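Local coordinates for MdbA (Actinomyces oris, PDB 4Z7X), which acts as a thiol-disulfide oxidoreductase, probably forming disulfide bonds in exported proteins, in a pathway linked to sortase-mediated pilus assembly, at residues C97-Q102 with E186-R191; F131-Q136 with S144-E149. All coordinates share one frame; numbering follows the deposited sequence.

Interaction 1: C97-Q102 with E186-R191; sequences CKLLQQ and EAFKAR
C97 lays its sulfur over one face of the F188 ring, a Cys sulfur-aromatic contact. SG of C97 stands 4.3 Å from the centroid of the F188 ring. The line between them is tilted 26° from the ring normal, and the nearest ring atom is F188 CD1, at 3.9 Å from C97 SG. A cysteine suits this buried position because it is short and its polarisable sulfur can rest on a pi surface. With chi1 at 73°, SG lies between its own backbone N and carbonyl carbon, turned onto the ring.

The second kind of contact is purely apolar and reaches the far end of the same ring. F188 CG is opposite its backbone N (chi1 -175°), which extends the ring off the helix until its outer carbons meet the branched end of L99. L99 CD1 approaches the ring obliquely, 3.9 Å from F188 CE2, and L99 CD2 lies 4.0 Å from F188 CZ.

In the thioredoxin fold this is where the loop leaving strand 91-96 meets helix 178-190. L99 sits close to the probable active-site CxxC pair, C67 and C70, without touching it. With an alanine at F188, C97 SG would probably lose its aromatic face and the L99 methyls their partner, leaving a gap between loop and helix.

Hydrogen bonds shape and hold the loop: K98 to Q101 is a type I turn closed by Q101 N to K98 O at 3.0 Å, while K98 N is bound by D185 from the same helix as F188 and L100 N by D64.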
ATOM      1  N   CYS A  97      -2.086  -4.497  -6.318  1.00 11.35           N
ATOM      2  CA  CYS A  97      -2.283  -5.354  -7.473  1.00 12.43           C
ATOM      3  C   CYS A  97      -1.117  -5.305  -8.445  1.00 13.32           C
ATOM      4  O   CYS A  97      -0.165  -4.574  -8.248  1.00 13.17           O
ATOM      5  CB  CYS A  97      -3.613  -4.995  -8.156  1.00 16.15           C
ATOM      6  SG  CYS A  97      -3.560  -3.428  -9.037  1.00 17.93           S
ATOM      7  N   LYS A  98      -1.198  -6.120  -9.484  1.00 13.24           N
ATOM      8  CA  LYS A  98      -0.176  -6.200 -10.509  1.00 12.58           C
ATOM      9  C   LYS A  98      -0.816  -5.920 -11.874  1.00 14.49           C
ATOM     10  O   LYS A  98      -0.567  -6.633 -12.859  1.00 16.52           O
ATOM     11  CB  LYS A  98       0.492  -7.582 -10.443  1.00 16.73           C
ATOM     12  CG  LYS A  98       1.767  -7.759 -11.265  1.00 12.29           C
ATOM     13  CD  LYS A  98       2.504  -9.062 -10.910  1.00 15.95           C
ATOM     14  CE  LYS A  98       3.591  -9.397 -11.909  1.00 20.09           C
ATOM     15  NZ  LYS A  98       4.246 -10.713 -11.685  1.00 22.08           N
ATOM     16  N   LEU A  99      -1.617  -4.864 -11.940  1.00 15.98           N
ATOM     17  CA  LEU A  99      -2.345  -4.544 -13.162  1.00 17.29           C
ATOM     18  C   LEU A  99      -1.428  -4.405 -14.378  1.00 17.20           C
ATOM     19  O   LEU A  99      -1.772  -4.845 -15.461  1.00 18.80           O
ATOM     20  CB  LEU A  99      -3.122  -3.246 -12.934  1.00 18.19           C
ATOM     21  CG  LEU A  99      -3.994  -2.770 -14.083  1.00 21.15           C
ATOM     22  CD1 LEU A  99      -5.087  -3.802 -14.376  1.00 24.57           C
ATOM     23  CD2 LEU A  99      -4.618  -1.445 -13.742  1.00 22.90           C
ATOM     24  N   LEU A 100      -0.252  -3.808 -14.193  1.00 14.51           N
ATOM     25  CA  LEU A 100       0.634  -3.511 -15.301  1.00 14.67           C
ATOM     26  C   LEU A 100       1.538  -4.685 -15.694  1.00 14.95           C
ATOM     27  O   LEU A 100       2.349  -4.579 -16.613  1.00 15.95           O
ATOM     28  CB  LEU A 100       1.433  -2.249 -14.981  1.00 16.08           C
ATOM     29  CG  LEU A 100       0.574  -1.012 -14.913  1.00 19.54           C
ATOM     30  CD1 LEU A 100       1.468   0.136 -14.491  1.00 21.70           C
ATOM     31  CD2 LEU A 100      -0.116  -0.682 -16.246  1.00 21.75           C
ATOM     32  N   GLN A 101       1.409  -5.799 -14.991  1.00 14.12           N
ATOM     33  CA  GLN A 101       2.067  -7.062 -15.359  1.00 14.57           C
ATOM     34  C   GLN A 101       3.582  -7.000 -15.339  1.00 14.06           C
ATOM     35  O   GLN A 101       4.236  -7.745 -16.058  1.00 17.57           O
ATOM     36  CB  GLN A 101       1.603  -7.545 -16.743  1.00 17.17           C
ATOM     37  CG  GLN A 101       0.106  -7.499 -16.928  1.00 19.61           C
ATOM     38  CD  GLN A 101      -0.603  -8.590 -16.211  1.00 28.68           C
ATOM     39  OE1 GLN A 101      -0.206  -9.744 -16.285  1.00 32.95           O
ATOM     40  NE2 GLN A 101      -1.686  -8.247 -15.544  1.00 33.72           N
ATOM     41  N   GLN A 102       4.134  -6.124 -14.511  1.00 13.28           N
ATOM     42  CA  GLN A 102       5.581  -5.940 -14.398  1.00 15.29           C
ATOM     43  C   GLN A 102       6.149  -6.759 -13.255  1.00 13.10           C
ATOM     44  O   GLN A 102       5.631  -6.698 -12.132  1.00 15.31           O
ATOM     45  CB  GLN A 102       5.918  -4.465 -14.151  1.00 15.13           C
ATOM     46  CG  GLN A 102       5.635  -3.589 -15.373  1.00 14.99           C
ATOM     47  CD  GLN A 102       6.672  -3.796 -16.474  1.00 16.60           C
ATOM     48  OE1 GLN A 102       7.781  -4.317 -16.237  1.00 20.29           O
ATOM     49  NE2 GLN A 102       6.366  -3.317 -17.652  1.00 19.04           N
ATOM     50  N   GLU A 186      -6.786 -10.819  -8.077  1.00 15.86           N
ATOM     51  CA  GLU A 186      -8.122 -11.413  -8.027  1.00 17.70           C
ATOM     52  C   GLU A 186      -9.143 -10.430  -7.466  1.00 16.68           C
ATOM     53  O   GLU A 186     -10.267 -10.318  -7.966  1.00 18.86           O
ATOM     54  CB  GLU A 186      -8.101 -12.705  -7.196  1.00 21.71           C
ATOM     55  CG  GLU A 186      -9.433 -13.433  -7.163  1.00 27.16           C
ATOM     56  CD  GLU A 186      -9.474 -14.652  -6.273  1.00 31.23           C
ATOM     57  OE1 GLU A 186      -8.467 -14.981  -5.598  1.00 27.95           O
ATOM     58  OE2 GLU A 186     -10.563 -15.271  -6.227  1.00 33.34           O
ATOM     59  N   ALA A 187      -8.761  -9.743  -6.407  1.00 15.33           N
ATOM     60  CA  ALA A 187      -9.640  -8.794  -5.747  1.00 17.55           C
ATOM     61  C   ALA A 187      -9.919  -7.562  -6.633  1.00 18.44           C
ATOM     62  O   ALA A 187     -11.037  -7.045  -6.695  1.00 22.09           O
ATOM     63  CB  ALA A 187      -9.076  -8.395  -4.401  1.00 15.88           C
ATOM     64  N   PHE A 188      -8.884  -7.086  -7.316  1.00 15.02           N
ATOM     65  CA  PHE A 188      -9.009  -5.944  -8.185  1.00 15.56           C
ATOM     66  C   PHE A 188      -9.976  -6.292  -9.322  1.00 16.29           C
ATOM     67  O   PHE A 188     -10.900  -5.529  -9.616  1.00 21.50           O
ATOM     68  CB  PHE A 188      -7.633  -5.563  -8.741  1.00 15.11           C
ATOM     69  CG  PHE A 188      -7.621  -4.328  -9.571  1.00 15.25           C
ATOM     70  CD1 PHE A 188      -7.421  -3.090  -8.984  1.00 19.07           C
ATOM     71  CD2 PHE A 188      -7.841  -4.392 -10.941  1.00 19.52           C
ATOM     72  CE1 PHE A 188      -7.428  -1.932  -9.726  1.00 19.72           C
ATOM     73  CE2 PHE A 188      -7.820  -3.239 -11.718  1.00 19.32           C
ATOM     74  CZ  PHE A 188      -7.624  -2.011 -11.109  1.00 21.28           C
ATOM     75  N   LYS A 189      -9.813  -7.499  -9.896  1.00 20.05           N
ATOM     76  CA  LYS A 189     -10.692  -7.963 -10.986  1.00 23.26           C
ATOM     77  C   LYS A 189     -12.119  -8.151 -10.543  1.00 24.94           C
ATOM     78  O   LYS A 189     -13.045  -7.819 -11.301  1.00 29.55           O
ATOM     79  CB  LYS A 189     -10.202  -9.276 -11.625  1.00 26.01           C
ATOM     80  CG  LYS A 189     -11.030  -9.700 -12.850  1.00 39.42           C
ATOM     81  CD  LYS A 189     -11.208 -11.208 -12.959  1.00 52.29           C
ATOM     82  CE  LYS A 189     -12.667 -11.586 -13.205  1.00 65.87           C
ATOM     83  NZ  LYS A 189     -12.886 -13.060 -13.325  1.00 63.95           N
ATOM     84  N   ALA A 190     -12.297  -8.704  -9.346  1.00 24.81           N
ATOM     85  CA  ALA A 190     -13.623  -9.025  -8.827  1.00 28.74           C
ATOM     86  C   ALA A 190     -14.475  -7.775  -8.734  1.00 32.25           C
ATOM     87  O   ALA A 190     -15.663  -7.795  -9.037  1.00 31.96           O
ATOM     88  CB  ALA A 190     -13.523  -9.679  -7.458  1.00 31.16           C
ATOM     89  N   ARG A 191     -13.835  -6.678  -8.345  1.00 27.79           N
ATOM     90  CA  ARG A 191     -14.503  -5.412  -8.124  1.00 28.06           C
ATOM     91  C   ARG A 191     -14.598  -4.545  -9.368  1.00 23.10           C
ATOM     92  O   ARG A 191     -15.136  -3.402  -9.319  1.00 25.83           O
ATOM     93  CB  ARG A 191     -13.782  -4.699  -7.008  1.00 25.25           C
ATOM     94  CG  ARG A 191     -13.922  -5.504  -5.735  1.00 24.93           C
ATOM     95  CD  ARG A 191     -13.041  -4.961  -4.701  1.00 23.34           C
ATOM     96  NE  ARG A 191     -13.448  -5.470  -3.395  1.00 20.84           N
ATOM     97  CZ  ARG A 191     -12.603  -5.691  -2.399  1.00 22.11           C
ATOM     98  NH1 ARG A 191     -13.044  -6.130  -1.225  1.00 28.41           N
ATOM     99  NH2 ARG A 191     -11.315  -5.555  -2.609  1.00 26.77           N
TER

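Interaction 2: F131-Q136 with S144-E149; sequences FEIFSQ and SNMTVE
I133 and M146 meet where helix 123-140 faces the linker entering helix 148-157, two consecutive helices joined by a short connection within the helical part of this thioredoxin-family protein. Such a helical insertion is consistent with a DsbA-like oxidoreductase.

M146, present as selenomethionine, spans the contact with a long flexible chain. From CB, chi1 of -65° sets CG opposite the carbonyl carbon and beside the backbone N, aiming the chain at the neighbouring helix. There M146 CG packs against I133 CG2 at 3.7 Å, the two side chains running past one another in opposite directions. Next comes SE, which lies obliquely to the F134 ring, 5.4 Å from its centroid and 48° off the normal, a loose Met-aromatic arrangement. The chain then bends at chi3 (72°), carrying the terminal CE to the ring atoms CD1 and CE1. M146 CE to F134 CD1 measures 3.4 Å, but F134 was modelled in two conformations, so the whole M146-F134 geometry, the selenium placement included, is doubtful in detail. An unbranched, thin side chain is well fitted to run past I133 and still reach the F134 ring, and both M146 and I133 also touch W104 of helix 103-118.

The beta-branch methyl of I133, CG2, also rests 3.7 Å from N145 O and 4.2 Å from N145 CB, and I133 CD1 stays 4.0 Å from the same N145 O. That oxygen also accepts a weak hydrogen bond from T147 N, closing an inverse gamma turn centred on M146. One residue on, the following helix receives its N-cap: T147 OG1 takes a hydrogen bond from the backbone N of G150.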
ATOM      1  N   PHE A 131       8.091   3.167  -3.523  1.00 13.24           N
ATOM      2  CA  PHE A 131       7.601   4.069  -4.560  1.00 13.04           C
ATOM      3  C   PHE A 131       8.632   5.137  -4.916  1.00 13.63           C
ATOM      4  O   PHE A 131       8.713   5.547  -6.059  1.00 15.31           O
ATOM      5  CB  PHE A 131       6.282   4.717  -4.163  1.00 13.48           C
ATOM      6  CG  PHE A 131       5.068   3.977  -4.661  1.00 10.94           C
ATOM      7  CD1 PHE A 131       4.919   3.738  -6.007  1.00 12.82           C
ATOM      8  CD2 PHE A 131       4.113   3.442  -3.799  1.00 12.69           C
ATOM      9  CE1 PHE A 131       3.805   3.083  -6.503  1.00 12.87           C
ATOM     10  CE2 PHE A 131       2.988   2.814  -4.294  1.00 12.22           C
ATOM     11  CZ  PHE A 131       2.844   2.617  -5.654  1.00 11.83           C
ATOM     12  N   GLU A 132       9.415   5.583  -3.950  1.00 13.72           N
ATOM     13  CA  GLU A 132      10.459   6.594  -4.185  0.50 16.09           C
ATOM     14  C   GLU A 132      11.497   6.061  -5.166  1.00 15.17           C
ATOM     15  O   GLU A 132      12.030   6.789  -6.000  1.00 14.80           O
ATOM     16  CB  GLU A 132      11.110   6.983  -2.837  0.50 17.02           C
ATOM     17  CG  GLU A 132      12.148   8.091  -2.905  0.50 21.90           C
ATOM     18  CD  GLU A 132      12.400   8.714  -1.536  0.50 34.17           C
ATOM     19  OE1 GLU A 132      11.719   8.340  -0.553  0.50 43.03           O
ATOM     20  OE2 GLU A 132      13.295   9.561  -1.429  0.50 43.84           O
ATOM     21  N   ILE A 133      11.809   4.780  -5.049  1.00 13.92           N
ATOM     22  CA  ILE A 133      12.750   4.166  -6.014  1.00 13.57           C
ATOM     23  C   ILE A 133      12.210   4.364  -7.450  1.00 13.34           C
ATOM     24  O   ILE A 133      12.935   4.772  -8.370  1.00 16.22           O
ATOM     25  CB  ILE A 133      12.969   2.646  -5.756  1.00 14.92           C
ATOM     26  CG1 ILE A 133      13.798   2.422  -4.511  1.00 16.97           C
ATOM     27  CG2 ILE A 133      13.675   1.960  -6.908  1.00 15.39           C
ATOM     28  CD1 ILE A 133      13.910   0.974  -4.091  1.00 20.64           C
ATOM     29  N   PHE A 134      10.938   4.055  -7.631  1.00 12.85           N
ATOM     30  CA  PHE A 134      10.326   4.122  -8.936  0.50 13.71           C
ATOM     31  C   PHE A 134      10.276   5.569  -9.406  1.00 14.98           C
ATOM     32  O   PHE A 134      10.611   5.858 -10.545  1.00 14.48           O
ATOM     33  CB  PHE A 134       8.924   3.495  -8.886  0.50 15.48           C
ATOM     34  CG  PHE A 134       8.332   3.210 -10.234  0.50 17.73           C
ATOM     35  CD1 PHE A 134       8.515   1.975 -10.840  0.50 21.13           C
ATOM     36  CD2 PHE A 134       7.594   4.160 -10.896  0.50 23.50           C
ATOM     37  CE1 PHE A 134       7.976   1.706 -12.082  0.50 20.66           C
ATOM     38  CE2 PHE A 134       7.049   3.897 -12.146  0.50 25.46           C
ATOM     39  CZ  PHE A 134       7.237   2.666 -12.739  0.50 20.68           C
ATOM     40  N   SER A 135       9.872   6.484  -8.522  1.00 13.38           N
ATOM     41  CA  SER A 135       9.846   7.884  -8.900  1.00 15.77           C
ATOM     42  C   SER A 135      11.216   8.397  -9.324  1.00 16.75           C
ATOM     43  O   SER A 135      11.351   9.127 -10.300  1.00 19.41           O
ATOM     44  CB  SER A 135       9.334   8.753  -7.749  1.00 16.65           C
ATOM     45  OG  SER A 135       7.995   8.504  -7.495  1.00 20.02           O
ATOM     46  N   GLN A 136      12.250   8.038  -8.586  1.00 16.07           N
ATOM     47  CA  GLN A 136      13.566   8.516  -8.946  1.00 19.01           C
ATOM     48  C   GLN A 136      13.969   7.920 -10.324  1.00 16.70           C
ATOM     49  O   GLN A 136      14.583   8.609 -11.186  1.00 19.16           O
ATOM     50  CB  GLN A 136      14.576   8.180  -7.841  1.00 23.88           C
ATOM     51  CG  GLN A 136      14.406   9.067  -6.602  1.00 31.08           C
ATOM     52  CD  GLN A 136      14.637  10.545  -6.901  1.00 36.30           C
ATOM     53  OE1 GLN A 136      15.677  10.936  -7.428  1.00 47.28           O
ATOM     54  NE2 GLN A 136      13.650  11.365  -6.584  1.00 54.28           N
ATOM     55  N   SER A 144      19.015   1.581 -11.844  1.00 15.85           N
ATOM     56  CA  SER A 144      19.956   0.649 -11.209  1.00 16.33           C
ATOM     57  C   SER A 144      19.533   0.149  -9.819  1.00 16.25           C
ATOM     58  O   SER A 144      20.065  -0.859  -9.339  1.00 18.94           O
ATOM     59  CB  SER A 144      21.387   1.248 -11.143  1.00 20.39           C
ATOM     60  OG  SER A 144      21.473   2.379 -10.289  1.00 20.33           O
ATOM     61  N   ASN A 145      18.671   0.907  -9.146  1.00 15.05           N
ATOM     62  CA  ASN A 145      18.166   0.547  -7.818  1.00 16.30           C
ATOM     63  C   ASN A 145      16.879  -0.251  -7.860  1.00 16.11           C
ATOM     64  O   ASN A 145      16.331  -0.609  -6.787  1.00 14.33           O
ATOM     65  CB  ASN A 145      17.895   1.807  -6.996  1.00 18.11           C
ATOM     66  CG  ASN A 145      19.125   2.612  -6.780  1.00 24.57           C
ATOM     67  OD1 ASN A 145      20.161   2.081  -6.357  1.00 27.39           O
ATOM     68  ND2 ASN A 145      19.048   3.895  -7.095  1.00 27.91           N
HETATM   69  N   MSE A 146      16.378  -0.535  -9.061  1.00 15.83           N
HETATM   70  CA  MSE A 146      15.144  -1.360  -9.197  1.00 15.56           C
HETATM   71  C   MSE A 146      15.493  -2.835  -9.117  1.00 15.87           C
HETATM   72  O   MSE A 146      15.331  -3.609 -10.088  1.00 17.09           O
HETATM   73  CB  MSE A 146      14.388  -0.975 -10.455  1.00 17.73           C
HETATM   74  CG  MSE A 146      13.913   0.460 -10.302  1.00 20.26           C
HETATM   75 SE   MSE A 146      12.793   0.945 -11.825  0.65 24.21          SE
HETATM   76  CE  MSE A 146      11.201  -0.105 -11.382  1.00 28.32           C
ATOM     77  N   THR A 147      16.057  -3.201  -7.959  1.00 14.95           N
ATOM     78  CA  THR A 147      16.576  -4.525  -7.711  1.00 17.45           C
ATOM     79  C   THR A 147      16.311  -4.893  -6.264  1.00 16.68           C
ATOM     80  O   THR A 147      15.947  -4.019  -5.458  1.00 15.32           O
ATOM     81  CB  THR A 147      18.104  -4.518  -7.889  1.00 19.49           C
ATOM     82  OG1 THR A 147      18.692  -3.615  -6.956  1.00 19.57           O
ATOM     83  CG2 THR A 147      18.508  -4.113  -9.306  1.00 18.10           C
ATOM     84  N   VAL A 148      16.549  -6.160  -5.914  1.00 18.16           N
ATOM     85  CA  VAL A 148      16.532  -6.568  -4.514  1.00 17.21           C
ATOM     86  C   VAL A 148      17.508  -5.710  -3.671  1.00 15.90           C
ATOM     87  O   VAL A 148      17.172  -5.249  -2.583  1.00 16.98           O
ATOM     88  CB  VAL A 148      16.853  -8.075  -4.342  1.00 20.48           C
ATOM     89  CG1 VAL A 148      16.980  -8.433  -2.877  1.00 28.17           C
ATOM     90  CG2 VAL A 148      15.756  -8.869  -4.991  1.00 25.92           C
ATOM     91  N   GLU A 149      18.700  -5.464  -4.208  1.00 17.56           N
ATOM     92  CA  GLU A 149      19.711  -4.713  -3.489  1.00 18.92           C
ATOM     93  C   GLU A 149      19.241  -3.278  -3.236  1.00 14.53           C
ATOM     94  O   GLU A 149      19.465  -2.744  -2.169  1.00 17.02           O
ATOM     95  CB  GLU A 149      21.019  -4.738  -4.288  1.00 21.53           C
ATOM     96  CG  GLU A 149      21.631  -6.143  -4.349  1.00 26.50           C
ATOM     97  CD  GLU A 149      20.879  -7.207  -5.185  1.00 37.34           C
ATOM     98  OE1 GLU A 149      20.300  -6.874  -6.259  1.00 27.63           O
ATOM     99  OE2 GLU A 149      20.896  -8.415  -4.772  1.00 39.29           O
TER

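From the N terminus the chain passes strand 41-43, strand 58-63, helix 68-86 and strand 91-96 before reaching 97-102. It then leaves for a largely helical excursion. Within it, helix 123-140 turns back through a short connection, and interaction 2 closes this small loop, with only seven residues between 131-136 and 144-149. The chain continues to helix 178-190, where interaction 1 closes the long loop of 83 residues. The smaller loop thus lies wholly within the larger, and the two do not cross. Interaction 1 ties the loop between strand 91-96 and helix 103-118 to helix 178-190; interaction 2 joins helix 123-140 to the linker leading into helix 148-157. Their centres are about 21 Å apart.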